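Local coordinates for protein putative NADPH:quinone reductase (Bacillus thuringiensis, PDB 3GMS) that probably reduces quinones with NADPH as a member of the zinc-binding dehydrogenase family, at residues A[217-227]-A[239-250]. Sequence-based numbering, arbitrary orientation.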
loop_
_atom_site.group_PDB
_atom_site.type_symbol
_atom_site.label_atom_id
_atom_site.label_comp_id
_atom_site.label_asym_id
_atom_site.label_seq_id
_atom_site.Cartn_x
_atom_site.Cartn_y
_atom_site.Cartn_z
ATOM N N ALA A 217 -7.915 9.373 -13.179
ATOM C CA ALA A 217 -8.499 8.147 -12.649
ATOM C C ALA A 217 -7.409 7.193 -12.189
ATOM O O ALA A 217 -6.328 7.134 -12.807
ATOM C CB ALA A 217 -9.374 7.464 -13.660
ATOM N N ILE A 218 -7.691 6.495 -11.091
ATOM C CA ILE A 218 -6.763 5.485 -10.551
ATOM C C ILE A 218 -7.500 4.167 -10.534
ATOM O O ILE A 218 -8.502 4.018 -9.815
ATOM C CB ILE A 218 -6.203 5.907 -9.159
ATOM C CG1 ILE A 218 -5.426 7.225 -9.328
ATOM C CG2 ILE A 218 -5.297 4.769 -8.583
ATOM C CD1 ILE A 218 -4.702 7.741 -8.082
ATOM N N ASP A 219 -7.003 3.244 -11.356
ATOM C CA ASP A 219 -7.576 1.905 -11.519
ATOM C C ASP A 219 -6.768 0.839 -10.757
ATOM O O ASP A 219 -5.544 0.715 -10.951
ATOM C CB ASP A 219 -7.643 1.600 -13.010
ATOM C CG ASP A 219 -8.101 0.171 -13.331
ATOM O OD1 ASP A 219 -8.976 -0.386 -12.645
ATOM O OD2 ASP A 219 -7.595 -0.372 -14.334
ATOM N N SER A 220 -7.477 0.105 -9.905
ATOM C CA SER A 220 -6.935 -1.027 -9.155
ATOM C C SER A 220 -7.407 -2.364 -9.721
ATOM O O SER A 220 -6.915 -3.412 -9.317
ATOM C CB SER A 220 -7.368 -0.943 -7.677
ATOM O OG SER A 220 -6.785 0.186 -7.072
ATOM N N ILE A 221 -8.363 -2.327 -10.655
ATOM C CA ILE A 221 -9.072 -3.541 -11.074
ATOM C C ILE A 221 -8.696 -4.052 -12.450
ATOM O O ILE A 221 -8.486 -5.255 -12.631
ATOM C CB ILE A 221 -10.625 -3.298 -11.067
ATOM C CG1 ILE A 221 -11.089 -2.820 -9.680
ATOM C CG2 ILE A 221 -11.388 -4.580 -11.487
ATOM C CD1 ILE A 221 -12.623 -2.492 -9.607
ATOM N N GLY A 222 -8.619 -3.150 -13.424
ATOM C CA GLY A 222 -8.356 -3.565 -14.811
ATOM C C GLY A 222 -9.590 -4.098 -15.537
ATOM O O GLY A 222 -10.726 -3.917 -15.069
ATOM N N GLY A 223 -9.356 -4.764 -16.676
ATOM C CA GLY A 223 -10.429 -5.341 -17.506
ATOM C C GLY A 223 -11.495 -4.321 -17.895
ATOM O O GLY A 223 -11.194 -3.132 -18.046
ATOM N N PRO A 224 -12.752 -4.782 -18.046
ATOM C CA PRO A 224 -13.898 -3.919 -18.369
ATOM C C PRO A 224 -14.119 -2.750 -17.403
ATOM O O PRO A 224 -14.444 -1.638 -17.845
ATOM C CB PRO A 224 -15.087 -4.891 -18.300
ATOM C CG PRO A 224 -14.509 -6.201 -18.669
ATOM C CD PRO A 224 -13.135 -6.209 -18.040
ATOM N N ASP A 225 -13.922 -2.997 -16.100
ATOM C CA ASP A 225 -14.033 -1.959 -15.057
ATOM C C ASP A 225 -13.006 -0.857 -15.306
ATOM O O ASP A 225 -13.339 0.319 -15.279
ATOM C CB ASP A 225 -13.776 -2.538 -13.636
ATOM C CG ASP A 225 -14.852 -3.500 -13.170
ATOM O OD1 ASP A 225 -15.889 -3.031 -12.672
ATOM O OD2 ASP A 225 -14.655 -4.724 -13.291
ATOM N N GLY A 226 -11.735 -1.228 -15.497
ATOM C CA GLY A 226 -10.742 -0.197 -15.806
ATOM C C GLY A 226 -11.028 0.597 -17.089
ATOM O O GLY A 226 -10.817 1.825 -17.151
ATOM N N ASN A 227 -11.475 -0.100 -18.130
ATOM C CA ASN A 227 -11.756 0.535 -19.432
ATOM C C ASN A 227 -12.863 1.554 -19.271
ATOM O O ASN A 227 -12.762 2.677 -19.755
ATOM C CB ASN A 227 -12.178 -0.512 -20.477
ATOM C CG ASN A 227 -11.027 -1.381 -20.918
ATOM O OD1 ASN A 227 -9.870 -0.943 -20.905
ATOM N ND2 ASN A 227 -11.321 -2.613 -21.297
ATOM N N PHE A 239 -4.987 8.687 -16.883
ATOM C CA PHE A 239 -5.430 7.388 -16.360
ATOM C C PHE A 239 -4.195 6.684 -15.805
ATOM O O PHE A 239 -3.151 6.604 -16.487
ATOM C CB PHE A 239 -6.028 6.561 -17.475
ATOM C CG PHE A 239 -6.452 5.172 -17.072
ATOM C CD1 PHE A 239 -7.629 4.972 -16.355
ATOM C CD2 PHE A 239 -5.703 4.062 -17.447
ATOM C CE1 PHE A 239 -8.050 3.688 -16.022
ATOM C CE2 PHE A 239 -6.114 2.761 -17.129
ATOM C CZ PHE A 239 -7.293 2.573 -16.385
ATOM N N LEU A 240 -4.301 6.235 -14.564
ATOM C CA LEU A 240 -3.161 5.566 -13.912
ATOM C C LEU A 240 -3.585 4.212 -13.325
ATOM O O LEU A 240 -4.592 4.141 -12.616
ATOM C CB LEU A 240 -2.600 6.486 -12.834
ATOM C CG LEU A 240 -1.308 6.090 -12.117
ATOM C CD1 LEU A 240 -0.110 6.230 -13.098
ATOM C CD2 LEU A 240 -1.125 6.996 -10.915
ATOM N N THR A 241 -2.860 3.127 -13.603
ATOM C CA THR A 241 -3.224 1.881 -12.947
ATOM C C THR A 241 -2.289 1.653 -11.760
ATOM O O THR A 241 -1.087 2.003 -11.820
ATOM C CB THR A 241 -3.231 0.650 -13.857
ATOM O OG1 THR A 241 -1.908 0.391 -14.317
ATOM C CG2 THR A 241 -4.116 0.854 -15.059
ATOM N N ILE A 242 -2.845 1.122 -10.675
ATOM C CA ILE A 242 -2.003 0.787 -9.496
ATOM C C ILE A 242 -2.125 -0.668 -9.087
ATOM O O ILE A 242 -1.375 -1.145 -8.203
ATOM C CB ILE A 242 -2.293 1.691 -8.270
ATOM C CG1 ILE A 242 -3.760 1.622 -7.833
ATOM C CG2 ILE A 242 -1.764 3.118 -8.485
ATOM C CD1 ILE A 242 -4.008 2.249 -6.420
ATOM N N GLY A 243 -3.057 -1.374 -9.718
ATOM C CA GLY A 243 -3.335 -2.772 -9.380
ATOM C C GLY A 243 -4.094 -3.466 -10.496
ATOM O O GLY A 243 -4.545 -2.815 -11.445
ATOM N N LEU A 244 -4.237 -4.783 -10.371
ATOM C CA LEU A 244 -4.890 -5.604 -11.398
ATOM C C LEU A 244 -5.760 -6.697 -10.783
ATOM O O LEU A 244 -5.595 -7.899 -11.061
ATOM C CB LEU A 244 -3.827 -6.188 -12.354
ATOM C CG LEU A 244 -4.334 -6.634 -13.739
ATOM C CD1 LEU A 244 -4.686 -5.421 -14.549
ATOM C CD2 LEU A 244 -3.327 -7.565 -14.477
ATOM N N LEU A 245 -6.715 -6.294 -9.958
ATOM C CA LEU A 245 -7.515 -7.263 -9.200
ATOM C C LEU A 245 -8.238 -8.260 -10.090
ATOM O O LEU A 245 -8.465 -9.390 -9.688
ATOM C CB LEU A 245 -8.541 -6.563 -8.307
ATOM C CG LEU A 245 -8.008 -5.800 -7.090
ATOM C CD1 LEU A 245 -9.153 -5.100 -6.374
ATOM C CD2 LEU A 245 -7.242 -6.744 -6.140
ATOM N N SER A 246 -8.618 -7.827 -11.288
ATOM C CA SER A 246 -9.378 -8.685 -12.199
ATOM C C SER A 246 -8.475 -9.691 -12.908
ATOM O O SER A 246 -8.956 -10.670 -13.467
ATOM C CB SER A 246 -10.104 -7.839 -13.244
ATOM O OG SER A 246 -9.178 -7.276 -14.156
ATOM N N GLY A 247 -7.168 -9.425 -12.921
ATOM C CA GLY A 247 -6.220 -10.239 -13.664
ATOM C C GLY A 247 -6.149 -9.958 -15.153
ATOM O O GLY A 247 -5.436 -10.656 -15.864
ATOM N N ILE A 248 -6.869 -8.937 -15.625
ATOM C CA ILE A 248 -7.045 -8.641 -17.055
ATOM C C ILE A 248 -6.572 -7.223 -17.374
ATOM O O ILE A 248 -7.041 -6.243 -16.773
ATOM C CB ILE A 248 -8.553 -8.758 -17.481
ATOM C CG1 ILE A 248 -9.058 -10.200 -17.347
ATOM C CG2 ILE A 248 -8.793 -8.241 -18.920
ATOM C CD1 ILE A 248 -10.557 -10.285 -17.310
ATOM N N GLN A 249 -5.638 -7.117 -18.316
ATOM C CA GLN A 249 -5.126 -5.823 -18.767
ATOM C C GLN A 249 -6.256 -4.967 -19.315
ATOM O O GLN A 249 -7.163 -5.487 -19.976
ATOM C CB GLN A 249 -4.118 -6.031 -19.908
ATOM C CG GLN A 249 -2.597 -6.060 -19.546
ATOM C CD GLN A 249 -2.285 -5.486 -18.177
ATOM O OE1 GLN A 249 -2.043 -6.244 -17.243
ATOM N NE2 GLN A 249 -2.294 -4.156 -18.045
ATOM N N VAL A 250 -6.221 -3.662 -19.057
ATOM C CA VAL A 250 -7.118 -2.745 -19.773
ATOM C C VAL A 250 -6.750 -2.704 -21.250
ATOM O O VAL A 250 -5.638 -3.080 -21.642
ATOM C CB VAL A 250 -7.150 -1.289 -19.206
ATOM C CG1 VAL A 250 -7.562 -1.277 -17.741
ATOM C CG2 VAL A 250 -5.801 -0.544 -19.394
HETATM O O HOH W 1 -5.405 -2.155 -14.098
HETATM O O HOH W 2 -9.360 -4.773 -21.691
#
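Asp219 and Phe239 meet obliquely on one face of two parallel strands: CB of Asp219 lies 3.5 Å from CZ of Phe239, and carboxylate and ring planes are 32° apart. With CG of Asp219 anti to the backbone N (chi1 175°), the carboxylate reaches past the strand end. Its OD1 accepts Ile221 N from above the carboxylate plane, an Asx turn, and Gly222 N on the syn side at 2.9 Å, which extends it to an Asx motif, while Asn151 ND2 adds a third bond. OD2 passes CG1 of Val250 and takes a bond from a water that also donates to Gly243 O. On the other face, CG2 of Ile218 sits 3.6 Å from both CG1 and CD1 of Ile242, against Thr135 of helix 127-139. Farther along, Ser246 grips Ile221 O twice, through OG (2.6 Å) and through N, which lies on a lone pair in the carbonyl plane; OG also accepts Ile248 N in an ST turn. Gly223 N reaches Ile248 O at 2.7 Å from above its carbonyl plane. Strands 214-219 and 237-241 are neighbours in the six-stranded parallel sheet, order 3-2-1-4-5-6, and their C-terminal loops are laced together in a Rossmann fold, consistent with an NADPH-binding domain.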